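Local coordinates for formylmethanofuran--tetrahydromethanopterin formyltransferase (PDB 1M5S), which catalyses the reversible transfer of a formyl group from formylmethanofuran to tetrahydromethanopterin, an early step of methanogenesis from carbon dioxide, at residues N4-E9 and K275-G280; I25-K30 and A99-V104. One frame throughout, in Å; residues are numbered along the deposited sequence.

Overall arrangement
Contacts 1 and 2 lie on opposite sides of the chain's centre, their centres 40 Å apart and their nearest atoms about 27 Å apart. Each joins a piece of the N-terminal region to another strand, and both strand systems reach the long strand 147-170. Contact 1 pairs strand 6-8 with strand 274-278 in parallel, bringing residues near the two chain ends together; contact 2 pairs the end of strand 12-26 with strand 103-106 antiparallel. Their chemistry follows their setting. Contact 1 is partly buried, with isoleucines on one face and glutamate, lysine and water on the other. Contact 2's touching residues, all buried amid helix 30-41 and two neighbouring subunits, are mostly alanines and threonines.

Contact 1. Residues N4-E9 and K275-G280; sequences NGVEIE and KKISAG
E7 and K276 sit side by side on one face of a short parallel strand pair, while I8 and I277 occupy the other. The backbone of E7-E9 straddles I277: I277 N donates to E7 O, and E9 N donates to I277 O at 2.9 Å. Before this, the strands are too far apart for a direct bond; a water accepting from E7 N at 2.7 Å lies near G5 O and K275 O, and a second links K275 O to E7 OE1.

K276 lies along its partners. Its CB rests near E7 O, and with CG anti to the backbone N (chi1 -166°) the chain leans over that carbonyl, CG coming within 3.3 Å of E7 O. Bends at the next two torsions carry CD to 3.8 Å from E9 CG and CE to 3.6 Å from E7 OE1. NZ ends 3.8 Å from E9 OE2, a long salt bridge. The same E9 oxygen accepts a short bond from S278 OG, 2.5 Å away, on its anti side and 34° out of the carboxylate plane.

Opposite, I8 CD1 packs against I277 CG1 at 3.6 Å, and I265 of helix 254-268 covers both isoleucines. Branched apolar residues therefore suit the helix-facing side. On the other, two carboxylates would favour a charged K276, which also makes a cation-pi contact with F169, while S278 may help hold the charge on E9.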
loop_
_atom_site.group_PDB
_atom_site.type_symbol
_atom_site.label_atom_id
_atom_site.label_comp_id
_atom_site.label_asym_id
_atom_site.label_seq_id
_atom_site.Cartn_x
_atom_site.Cartn_y
_atom_site.Cartn_z
ATOM N N ASN A 4 16.957 17.087 19.259
ATOM C CA ASN A 4 15.551 17.439 19.396
ATOM C C ASN A 4 15.068 17.156 20.813
ATOM O O ASN A 4 13.964 16.656 21.018
ATOM C CB ASN A 4 14.714 16.660 18.374
ATOM C CG ASN A 4 13.472 17.405 17.960
ATOM O OD1 ASN A 4 13.480 18.636 17.857
ATOM N ND2 ASN A 4 12.372 16.675 17.786
ATOM N N GLY A 5 15.959 17.362 21.780
ATOM C CA GLY A 5 15.617 17.165 23.176
ATOM C C GLY A 5 15.732 15.724 23.640
ATOM O O GLY A 5 15.562 15.434 24.827
ATOM N N VAL A 6 15.994 14.818 22.703
ATOM C CA VAL A 6 16.111 13.399 23.023
ATOM C C VAL A 6 17.558 13.063 23.379
ATOM O O VAL A 6 18.465 13.281 22.582
ATOM C CB VAL A 6 15.642 12.515 21.832
ATOM C CG1 VAL A 6 15.804 11.039 22.162
ATOM C CG2 VAL A 6 14.182 12.815 21.509
ATOM N N GLU A 7 17.759 12.520 24.575
ATOM C CA GLU A 7 19.077 12.069 25.008
ATOM C C GLU A 7 19.655 10.981 24.106
ATOM O O GLU A 7 19.081 9.904 23.966
ATOM C CB GLU A 7 19.010 11.549 26.442
ATOM C CG GLU A 7 20.340 11.020 26.958
ATOM C CD GLU A 7 20.231 10.354 28.318
ATOM O OE1 GLU A 7 19.124 9.915 28.698
ATOM O OE2 GLU A 7 21.268 10.237 28.999
ATOM N N ILE A 8 20.825 11.257 23.539
ATOM C CA ILE A 8 21.591 10.249 22.811
ATOM C C ILE A 8 22.667 9.688 23.740
ATOM O O ILE A 8 23.581 10.409 24.134
ATOM C CB ILE A 8 22.285 10.850 21.555
ATOM C CG1 ILE A 8 21.298 11.712 20.751
ATOM C CG2 ILE A 8 22.883 9.732 20.692
ATOM C CD1 ILE A 8 20.074 10.973 20.231
ATOM N N GLU A 9 22.523 8.422 24.121
ATOM C CA GLU A 9 23.495 7.751 24.976
ATOM C C GLU A 9 24.883 7.721 24.349
ATOM O O GLU A 9 25.023 7.535 23.133
ATOM C CB GLU A 9 23.052 6.320 25.259
ATOM C CG GLU A 9 22.522 6.111 26.645
ATOM C CD GLU A 9 22.869 4.744 27.192
ATOM O OE1 GLU A 9 23.788 4.651 28.030
ATOM O OE2 GLU A 9 22.209 3.761 26.804
ATOM N N LYS A 275 12.155 9.253 24.345
ATOM C CA LYS A 275 12.865 9.650 25.562
ATOM C C LYS A 275 14.381 9.537 25.439
ATOM O O LYS A 275 15.115 10.354 25.991
ATOM C CB LYS A 275 12.387 8.814 26.748
ATOM C CG LYS A 275 10.926 9.036 27.110
ATOM C CD LYS A 275 10.644 10.515 27.319
ATOM C CE LYS A 275 9.185 10.756 27.631
ATOM N NZ LYS A 275 8.918 12.204 27.795
ATOM N N LYS A 276 14.844 8.532 24.706
ATOM C CA LYS A 276 16.271 8.254 24.611
ATOM C C LYS A 276 16.595 7.401 23.390
ATOM O O LYS A 276 15.794 6.559 22.976
ATOM C CB LYS A 276 16.747 7.535 25.877
ATOM C CG LYS A 276 18.264 7.490 26.031
ATOM C CD LYS A 276 18.721 6.226 26.733
ATOM C CE LYS A 276 18.726 6.390 28.228
ATOM N NZ LYS A 276 19.351 5.211 28.884
ATOM N N ILE A 277 17.750 7.671 22.790
ATOM C CA ILE A 277 18.347 6.780 21.802
ATOM C C ILE A 277 19.531 6.073 22.452
ATOM O O ILE A 277 20.407 6.717 23.034
ATOM C CB ILE A 277 18.878 7.555 20.563
ATOM C CG1 ILE A 277 17.731 8.288 19.851
ATOM C CG2 ILE A 277 19.632 6.600 19.634
ATOM C CD1 ILE A 277 16.655 7.381 19.283
ATOM N N SER A 278 19.566 4.754 22.329
ATOM C CA SER A 278 20.732 3.987 22.738
ATOM C C SER A 278 21.178 3.054 21.611
ATOM O O SER A 278 20.896 3.318 20.441
ATOM C CB SER A 278 20.421 3.187 24.002
ATOM O OG SER A 278 21.612 2.688 24.582
ATOM N N ALA A 279 21.957 2.031 21.966
ATOM C CA ALA A 279 22.480 1.046 21.016
ATOM C C ALA A 279 22.916 -0.204 21.759
ATOM O O ALA A 279 23.237 -0.150 22.943
ATOM C CB ALA A 279 23.657 1.616 20.249
ATOM N N GLY A 280 22.925 -1.330 21.055
ATOM C CA GLY A 280 23.260 -2.593 21.682
ATOM C C GLY A 280 24.669 -3.040 21.362
ATOM O O GLY A 280 25.094 -3.014 20.212
HETATM O O HOH W 1 15.617 12.908 26.210
HETATM O O HOH W 2 16.512 10.046 28.574
#

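Contact 2. Residues I25-K30 and A99-V104; sequences ITAATK and APTTAV
T26 and A103 form an antiparallel hydrogen-bonded pair, exchanging two backbone bonds, T26 N to A103 O and A103 N to T26 O, each 2.9 Å long. Here packing is close: T26 OG1 lies 3.3 Å from A103 CB, a neighbour small enough to leave the hydroxyl to D67 and R69. Next door, T102 CG2 meets I25 CG2 at 3.8 Å, while its hydroxyl turns to V96 O.

A type II turn from A99 to T102 brings T101 to A28. P100 suits the second position with its fixed phi, whereas T101 adopts a positive phi (67°), unusual for a beta-branched residue. Its OG1, set between the backbone N and carbonyl carbon (chi1 82°), donates to P100 O at 2.7 Å from above the carbonyl plane and accepts from A28 N at 2.9 Å, nearly straight (171°). A27 CB lies 3.3 Å from the same oxygen.

Beyond A28 the segments part: T29 N-caps helix 30-41 through a weak bond to W32 N, and K30 is exposed. A28 also packs on M174 of the second subunit and T178 of the third. That helix lies over A27 and T102, while strands 71-78 and 147-170 continue the pairing from I25 and V104.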
loop_
_atom_site.group_PDB
_atom_site.type_symbol
_atom_site.label_atom_id
_atom_site.label_comp_id
_atom_site.label_asym_id
_atom_site.label_seq_id
_atom_site.Cartn_x
_atom_site.Cartn_y
_atom_site.Cartn_z
ATOM N N ILE A 25 16.333 -6.726 -8.536
ATOM C CA ILE A 25 15.149 -7.308 -9.159
ATOM C C ILE A 25 14.367 -6.202 -9.866
ATOM O O ILE A 25 13.971 -5.225 -9.234
ATOM C CB ILE A 25 14.227 -7.997 -8.118
ATOM C CG1 ILE A 25 15.019 -9.027 -7.306
ATOM C CG2 ILE A 25 13.065 -8.702 -8.824
ATOM C CD1 ILE A 25 14.347 -9.434 -6.018
ATOM N N THR A 26 14.272 -6.287 -11.194
ATOM C CA THR A 26 13.380 -5.400 -11.939
ATOM C C THR A 26 12.084 -6.117 -12.278
ATOM O O THR A 26 11.983 -7.343 -12.133
ATOM C CB THR A 26 14.005 -4.879 -13.247
ATOM O OG1 THR A 26 14.084 -5.942 -14.197
ATOM C CG2 THR A 26 15.403 -4.293 -12.996
ATOM N N ALA A 27 11.063 -5.335 -12.617
ATOM C CA ALA A 27 9.745 -5.873 -12.923
ATOM C C ALA A 27 8.973 -4.850 -13.734
ATOM O O ALA A 27 9.472 -3.746 -13.983
ATOM C CB ALA A 27 8.999 -6.208 -11.637
ATOM N N ALA A 28 7.777 -5.233 -14.180
ATOM C CA ALA A 28 6.980 -4.384 -15.061
ATOM C C ALA A 28 6.621 -3.070 -14.368
ATOM O O ALA A 28 6.641 -2.005 -15.000
ATOM C CB ALA A 28 5.710 -5.121 -15.502
ATOM N N THR A 29 6.326 -3.158 -13.066
ATOM C CA THR A 29 5.979 -1.995 -12.240
ATOM C C THR A 29 6.648 -2.093 -10.873
ATOM O O THR A 29 7.031 -3.186 -10.451
ATOM C CB THR A 29 4.450 -1.905 -11.994
ATOM O OG1 THR A 29 4.042 -2.994 -11.155
ATOM C CG2 THR A 29 3.675 -1.959 -13.313
ATOM N N LYS A 30 6.728 -0.952 -10.175
ATOM C CA LYS A 30 7.199 -0.879 -8.790
ATOM C C LYS A 30 6.551 -1.945 -7.915
ATOM O O LYS A 30 7.226 -2.626 -7.144
ATOM C CB LYS A 30 6.883 0.493 -8.191
ATOM C CG LYS A 30 7.856 1.598 -8.573
ATOM C CD LYS A 30 7.533 2.896 -7.830
ATOM C CE LYS A 30 7.740 2.746 -6.325
ATOM N NZ LYS A 30 6.749 3.513 -5.511
ATOM N N ALA A 99 8.169 -15.342 -9.820
ATOM C CA ALA A 99 7.369 -14.137 -9.616
ATOM C C ALA A 99 7.110 -13.409 -10.935
ATOM O O ALA A 99 7.970 -13.374 -11.815
ATOM C CB ALA A 99 8.077 -13.209 -8.635
ATOM N N PRO A 100 5.912 -12.812 -11.086
ATOM C CA PRO A 100 5.517 -12.104 -12.308
ATOM C C PRO A 100 6.470 -10.987 -12.747
ATOM O O PRO A 100 6.787 -10.087 -11.974
ATOM C CB PRO A 100 4.136 -11.550 -11.961
ATOM C CG PRO A 100 3.602 -12.509 -10.967
ATOM C CD PRO A 100 4.798 -12.883 -10.125
ATOM N N THR A 101 6.842 -11.035 -14.023
ATOM C CA THR A 101 7.538 -9.974 -14.755
ATOM C C THR A 101 8.963 -9.643 -14.324
ATOM O O THR A 101 9.562 -8.700 -14.845
ATOM C CB THR A 101 6.725 -8.644 -14.792
ATOM O OG1 THR A 101 6.915 -7.913 -13.570
ATOM C CG2 THR A 101 5.246 -8.924 -15.001
ATOM N N THR A 102 9.532 -10.447 -13.432
ATOM C CA THR A 102 10.836 -10.127 -12.868
ATOM C C THR A 102 12.005 -10.392 -13.809
ATOM O O THR A 102 11.934 -11.252 -14.687
ATOM C CB THR A 102 11.076 -10.910 -11.583
ATOM O OG1 THR A 102 10.832 -12.300 -11.822
ATOM C CG2 THR A 102 10.155 -10.415 -10.487
ATOM N N ALA A 103 13.046 -9.576 -13.671
ATOM C CA ALA A 103 14.370 -9.883 -14.213
ATOM C C ALA A 103 15.372 -9.681 -13.081
ATOM O O ALA A 103 15.105 -8.931 -12.143
ATOM C CB ALA A 103 14.699 -8.960 -15.383
ATOM N N VAL A 104 16.453 -10.454 -13.103
ATOM C CA VAL A 104 17.477 -10.399 -12.063
ATOM C C VAL A 104 18.795 -9.924 -12.658
ATOM O O VAL A 104 19.256 -10.456 -13.666
ATOM C CB VAL A 104 17.701 -11.787 -11.421
ATOM C CG1 VAL A 104 18.919 -11.760 -10.516
ATOM C CG2 VAL A 104 16.485 -12.191 -10.631
#